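Local coordinates for protein alkylhalidase CmlS (PDB 3I3L) that is a flavin-dependent halogenase of chloramphenicol biosynthesis that carries a covalently bound FAD, at residues C318-L330 with A366-Y378. Residues are numbered along the deposited sequence; the frame is centred on the assembly and turned at random.
Sequences CFTDPLFSQGVHL and AYEQYHQFLASFY. With FAD (flavin-adenine dinucleotide), chain B.
Y370 reaches out from helix 352-382 into the bend of 318-330, and its hydroxyl does two jobs there. It donates to D321 O at 2.6 Å, meeting the carbonyl nearly head-on (C=O...O angle 163°), and accepts from F324 N at 3.1 Å, so that one hydroxyl ties together two backbone groups of the turn. A tyrosine suits the place because its ring spans the gap and its hydroxyl can both donate and accept: with CG anti to the backbone N (chi1 178°) the ring stands off the helix, T320 CB packing by CE2 of Y370 and Q326 CG lying 3.4 Å from CE1 of Y370. A phenylalanine here would probably leave D321 O and F324 N without their mate and the turn less firmly held.

Close by, F324 fills the aromatic cluster. Its CZ points onto the face of F377, 3.5 Å above the ring centre, an edge-to-face pair with planes at 70°; F373 in turn presents its edge to F324, and helix 430-439 backs F373 and F377. D321 is held through both carboxylate oxygens: OD1 accepts from L323 N in an Asx turn, while OD2 accepts from Y378 OH, in a bond modelled doubtfully short, and from N205.

This turn leads into helix 327-347 and forms part of the flavin pocket of the FAD-binding domain. V328 N donates to FAD O2 at 2.8 Å, P322 CB lies against the isoalloxazine, and G327, with no side chain, lets its CA come 3.3 Å from FAD O3'.

Packing stays close where C318 SG rests obliquely against the buried Y367 ring, 3.8 Å from Y367 CD1, a sulfur-aromatic contact. It thins at the beginning of 366-378, where L330 CD2 merely approaches CB of the partly exposed A366 at 4.4 Å.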
# COMPACT_ATOMS: atom_id res chain seq x y z
N CYS A 318 1.88 -5.34 9.75
CA CYS A 318 1.58 -3.95 9.99
C CYS A 318 0.25 -3.64 9.42
O CYS A 318 -0.22 -4.40 8.59
CB CYS A 318 2.68 -3.03 9.42
SG CYS A 318 2.82 -3.06 7.61
N PHE A 319 -0.36 -2.54 9.89
CA PHE A 319 -1.71 -2.11 9.47
C PHE A 319 -1.68 -0.61 9.14
O PHE A 319 -1.11 0.23 9.88
CB PHE A 319 -2.75 -2.35 10.57
CG PHE A 319 -4.16 -2.02 10.14
CD1 PHE A 319 -4.93 -2.97 9.52
CD2 PHE A 319 -4.67 -0.73 10.30
CE1 PHE A 319 -6.20 -2.68 9.04
CE2 PHE A 319 -5.96 -0.41 9.86
CZ PHE A 319 -6.74 -1.39 9.24
N THR A 320 -2.25 -0.27 8.00
CA THR A 320 -2.17 1.07 7.47
C THR A 320 -3.61 1.56 7.46
O THR A 320 -4.50 0.80 7.10
CB THR A 320 -1.62 1.06 5.97
OG1 THR A 320 -2.28 -0.01 5.23
CG2 THR A 320 -0.14 0.81 5.91
N ASP A 321 -3.81 2.80 7.91
CA ASP A 321 -5.08 3.54 7.78
C ASP A 321 -5.61 3.36 6.38
O ASP A 321 -4.92 3.67 5.40
CB ASP A 321 -4.76 5.03 7.99
CG ASP A 321 -6.01 5.91 7.94
OD1 ASP A 321 -6.85 5.70 7.03
OD2 ASP A 321 -6.13 6.82 8.81
N PRO A 322 -6.82 2.80 6.27
CA PRO A 322 -7.39 2.35 5.00
C PRO A 322 -7.86 3.47 4.04
O PRO A 322 -8.57 3.18 3.06
CB PRO A 322 -8.60 1.52 5.45
CG PRO A 322 -9.02 2.20 6.79
CD PRO A 322 -7.65 2.44 7.42
N LEU A 323 -7.50 4.71 4.31
CA LEU A 323 -7.88 5.84 3.47
C LEU A 323 -7.57 5.61 1.99
O LEU A 323 -8.39 5.91 1.14
CB LEU A 323 -7.14 7.09 3.92
CG LEU A 323 -7.44 8.40 3.21
CD1 LEU A 323 -8.97 8.73 3.24
CD2 LEU A 323 -6.61 9.52 3.82
N PHE A 324 -6.38 5.10 1.70
CA PHE A 324 -5.98 4.76 0.33
C PHE A 324 -6.10 3.29 -0.02
O PHE A 324 -5.52 2.83 -0.98
CB PHE A 324 -4.58 5.31 0.04
CG PHE A 324 -4.50 6.83 0.20
CD1 PHE A 324 -5.05 7.68 -0.75
CD2 PHE A 324 -3.92 7.39 1.34
CE1 PHE A 324 -5.01 9.10 -0.61
CE2 PHE A 324 -3.85 8.78 1.50
CZ PHE A 324 -4.42 9.64 0.53
N SER A 325 -6.88 2.53 0.74
CA SER A 325 -7.18 1.14 0.35
C SER A 325 -5.93 0.31 0.02
O SER A 325 -5.89 -0.37 -0.99
CB SER A 325 -8.11 1.16 -0.90
OG SER A 325 -9.38 1.71 -0.58
N GLN A 326 -4.89 0.40 0.84
CA GLN A 326 -3.64 -0.24 0.61
C GLN A 326 -3.55 -1.65 1.24
O GLN A 326 -2.54 -2.37 1.09
CB GLN A 326 -2.51 0.61 1.21
CG GLN A 326 -2.39 2.01 0.62
CD GLN A 326 -1.43 2.08 -0.58
OE1 GLN A 326 -1.87 2.34 -1.71
NE2 GLN A 326 -0.13 1.85 -0.34
N GLY A 327 -4.55 -2.01 2.03
CA GLY A 327 -4.35 -3.14 2.97
C GLY A 327 -4.14 -4.47 2.23
O GLY A 327 -3.20 -5.17 2.53
N VAL A 328 -5.07 -4.83 1.35
CA VAL A 328 -4.97 -6.07 0.58
C VAL A 328 -3.77 -6.06 -0.35
O VAL A 328 -3.11 -7.06 -0.55
CB VAL A 328 -6.28 -6.38 -0.20
CG1 VAL A 328 -6.09 -7.67 -1.11
CG2 VAL A 328 -7.42 -6.57 0.79
N HIS A 329 -3.48 -4.90 -0.89
CA HIS A 329 -2.27 -4.76 -1.69
C HIS A 329 -0.99 -5.08 -0.91
O HIS A 329 -0.10 -5.81 -1.37
CB HIS A 329 -2.14 -3.36 -2.31
CG HIS A 329 -0.86 -3.20 -3.06
ND1 HIS A 329 -0.59 -3.91 -4.22
CD2 HIS A 329 0.25 -2.46 -2.80
CE1 HIS A 329 0.63 -3.62 -4.63
NE2 HIS A 329 1.15 -2.73 -3.80
N LEU A 330 -0.86 -4.51 0.27
CA LEU A 330 0.36 -4.81 1.08
C LEU A 330 0.35 -6.25 1.57
O LEU A 330 1.40 -6.88 1.65
CB LEU A 330 0.46 -3.86 2.24
CG LEU A 330 0.83 -2.42 1.86
CD1 LEU A 330 0.82 -1.55 3.10
CD2 LEU A 330 2.23 -2.40 1.23
N ALA A 366 7.92 0.81 3.00
CA ALA A 366 6.53 0.96 2.47
C ALA A 366 5.61 1.55 3.54
O ALA A 366 4.83 2.49 3.27
CB ALA A 366 6.01 -0.31 1.99
N TYR A 367 5.74 1.04 4.77
CA TYR A 367 4.86 1.41 5.88
C TYR A 367 5.10 2.90 6.26
O TYR A 367 4.17 3.69 6.35
CB TYR A 367 5.13 0.53 7.12
CG TYR A 367 4.33 1.00 8.29
CD1 TYR A 367 2.99 0.62 8.43
CD2 TYR A 367 4.89 1.89 9.26
CE1 TYR A 367 2.20 1.06 9.49
CE2 TYR A 367 4.08 2.34 10.36
CZ TYR A 367 2.73 1.90 10.44
OH TYR A 367 1.91 2.31 11.47
N GLU A 368 6.36 3.25 6.46
CA GLU A 368 6.75 4.55 6.91
C GLU A 368 6.40 5.64 5.89
O GLU A 368 6.06 6.77 6.25
CB GLU A 368 8.24 4.57 7.28
CG GLU A 368 8.47 4.15 8.77
CD GLU A 368 9.96 3.99 9.16
OE1 GLU A 368 10.83 4.53 8.44
OE2 GLU A 368 10.26 3.32 10.18
N GLN A 369 6.42 5.32 4.62
CA GLN A 369 6.21 6.35 3.67
C GLN A 369 4.70 6.51 3.35
O GLN A 369 4.23 7.58 2.96
CB GLN A 369 7.04 6.06 2.43
CG GLN A 369 6.24 5.60 1.25
CD GLN A 369 7.13 5.41 0.04
OE1 GLN A 369 8.36 5.28 0.17
NE2 GLN A 369 6.51 5.42 -1.17
N TYR A 370 3.92 5.44 3.51
CA TYR A 370 2.51 5.60 3.45
C TYR A 370 2.06 6.50 4.64
O TYR A 370 1.13 7.33 4.50
CB TYR A 370 1.81 4.24 3.55
CG TYR A 370 0.35 4.40 3.54
CD1 TYR A 370 -0.33 4.71 2.34
CD2 TYR A 370 -0.40 4.31 4.74
CE1 TYR A 370 -1.72 4.91 2.33
CE2 TYR A 370 -1.82 4.52 4.74
CZ TYR A 370 -2.46 4.81 3.53
OH TYR A 370 -3.86 4.96 3.47
N HIS A 371 2.72 6.32 5.79
CA HIS A 371 2.39 7.05 7.03
C HIS A 371 2.70 8.54 6.85
O HIS A 371 1.89 9.36 7.19
CB HIS A 371 3.25 6.46 8.15
CG HIS A 371 2.98 6.97 9.53
ND1 HIS A 371 3.43 8.21 9.98
CD2 HIS A 371 2.41 6.38 10.60
CE1 HIS A 371 3.10 8.36 11.25
NE2 HIS A 371 2.48 7.26 11.66
N GLN A 372 3.90 8.86 6.37
CA GLN A 372 4.31 10.26 6.10
C GLN A 372 3.34 10.95 5.15
O GLN A 372 3.01 12.12 5.29
CB GLN A 372 5.72 10.31 5.49
CG GLN A 372 5.75 11.06 4.10
CD GLN A 372 6.81 10.52 3.04
OE1 GLN A 372 6.43 9.97 1.98
NE2 GLN A 372 8.10 10.68 3.34
N PHE A 373 2.87 10.21 4.17
CA PHE A 373 2.02 10.73 3.14
C PHE A 373 0.68 11.02 3.73
O PHE A 373 0.13 12.12 3.58
CB PHE A 373 1.91 9.64 2.10
CG PHE A 373 1.18 10.02 0.88
CD1 PHE A 373 -0.12 9.61 0.70
CD2 PHE A 373 1.84 10.72 -0.17
CE1 PHE A 373 -0.81 9.95 -0.51
CE2 PHE A 373 1.19 11.03 -1.37
CZ PHE A 373 -0.12 10.67 -1.55
N LEU A 374 0.14 10.03 4.44
CA LEU A 374 -1.07 10.16 5.19
C LEU A 374 -1.11 11.42 6.08
O LEU A 374 -2.13 12.09 6.17
CB LEU A 374 -1.16 8.96 6.10
CG LEU A 374 -2.55 8.63 6.59
CD1 LEU A 374 -3.44 8.49 5.41
CD2 LEU A 374 -2.40 7.27 7.33
N ALA A 375 0.00 11.73 6.73
CA ALA A 375 0.07 12.86 7.62
C ALA A 375 -0.22 14.15 6.84
O ALA A 375 -0.92 15.03 7.34
CB ALA A 375 1.50 12.92 8.29
N SER A 376 0.34 14.25 5.64
CA SER A 376 0.04 15.36 4.72
C SER A 376 -1.45 15.47 4.42
O SER A 376 -2.04 16.51 4.66
CB SER A 376 0.81 15.16 3.42
OG SER A 376 2.15 15.45 3.66
N PHE A 377 -2.06 14.41 3.93
CA PHE A 377 -3.49 14.44 3.66
C PHE A 377 -4.34 14.85 4.86
O PHE A 377 -5.20 15.72 4.72
CB PHE A 377 -4.04 13.17 3.02
CG PHE A 377 -3.75 13.09 1.58
CD1 PHE A 377 -2.53 12.59 1.12
CD2 PHE A 377 -4.69 13.53 0.66
CE1 PHE A 377 -2.25 12.53 -0.25
CE2 PHE A 377 -4.42 13.47 -0.69
CZ PHE A 377 -3.18 12.97 -1.14
N TYR A 378 -4.10 14.24 6.02
CA TYR A 378 -4.89 14.64 7.19
C TYR A 378 -4.68 16.16 7.50
O TYR A 378 -5.63 16.87 7.78
CB TYR A 378 -4.60 13.78 8.41
CG TYR A 378 -5.31 12.46 8.39
CD1 TYR A 378 -6.65 12.38 8.14
CD2 TYR A 378 -4.64 11.27 8.60
CE1 TYR A 378 -7.32 11.17 8.13
CE2 TYR A 378 -5.33 10.02 8.59
CZ TYR A 378 -6.65 10.01 8.34
OH TYR A 378 -7.38 8.81 8.30
PA FAD B . -7.01 -11.06 7.00
O1A FAD B . -7.49 -10.64 8.38
O2A FAD B . -7.83 -10.61 5.85
O5B FAD B . -6.90 -12.69 6.99
C5B FAD B . -6.31 -13.37 8.08
C4B FAD B . -6.94 -14.77 8.28
O4B FAD B . -6.20 -15.42 9.34
C3B FAD B . -8.38 -14.70 8.74
O3B FAD B . -9.19 -15.37 7.82
C2B FAD B . -8.40 -15.43 10.09
O2B FAD B . -9.48 -16.30 10.18
C1B FAD B . -7.09 -16.20 10.11
N9A FAD B . -6.46 -16.45 11.39
C8A FAD B . -6.26 -15.56 12.41
N7A FAD B . -5.61 -16.19 13.41
C5A FAD B . -5.46 -17.49 13.09
C6A FAD B . -4.89 -18.55 13.76
N6A FAD B . -4.35 -18.39 14.96
N1A FAD B . -4.85 -19.77 13.13
C2A FAD B . -5.39 -19.95 11.88
N3A FAD B . -5.94 -18.89 11.23
C4A FAD B . -5.98 -17.68 11.82
N1 FAD B . -8.01 -3.06 2.61
C2 FAD B . -8.13 -2.79 1.25
O2 FAD B . -7.29 -3.27 0.50
N3 FAD B . -9.14 -1.99 0.77
C4 FAD B . -10.06 -1.45 1.62
O4 FAD B . -11.00 -0.73 1.14
C4X FAD B . -9.94 -1.69 2.99
N5 FAD B . -10.86 -1.17 3.86
C5X FAD B . -10.78 -1.50 5.19
C6 FAD B . -11.71 -0.96 6.10
C7 FAD B . -11.58 -1.23 7.44
C7M FAD B . -12.58 -0.68 8.43
C8 FAD B . -10.56 -2.08 7.85
C8M FAD B . -10.45 -2.47 9.27
C9 FAD B . -9.60 -2.58 6.97
C9A FAD B . -9.75 -2.28 5.63
N10 FAD B . -8.84 -2.83 4.77
C10 FAD B . -8.89 -2.50 3.47
C1' FAD B . -7.69 -3.55 5.40
C2' FAD B . -7.62 -4.96 4.87
O2' FAD B . -8.86 -5.53 5.00
C3' FAD B . -6.56 -5.83 5.49
O3' FAD B . -5.29 -5.25 5.27
C4' FAD B . -6.55 -7.25 4.83
O4' FAD B . -7.70 -7.98 5.14
C5' FAD B . -5.36 -8.05 5.36
O5' FAD B . -5.29 -9.29 4.72
P FAD B . -4.60 -10.44 5.56
O1P FAD B . -3.32 -9.92 6.16
O2P FAD B . -4.55 -11.72 4.72
O3P FAD B . -5.51 -10.63 6.89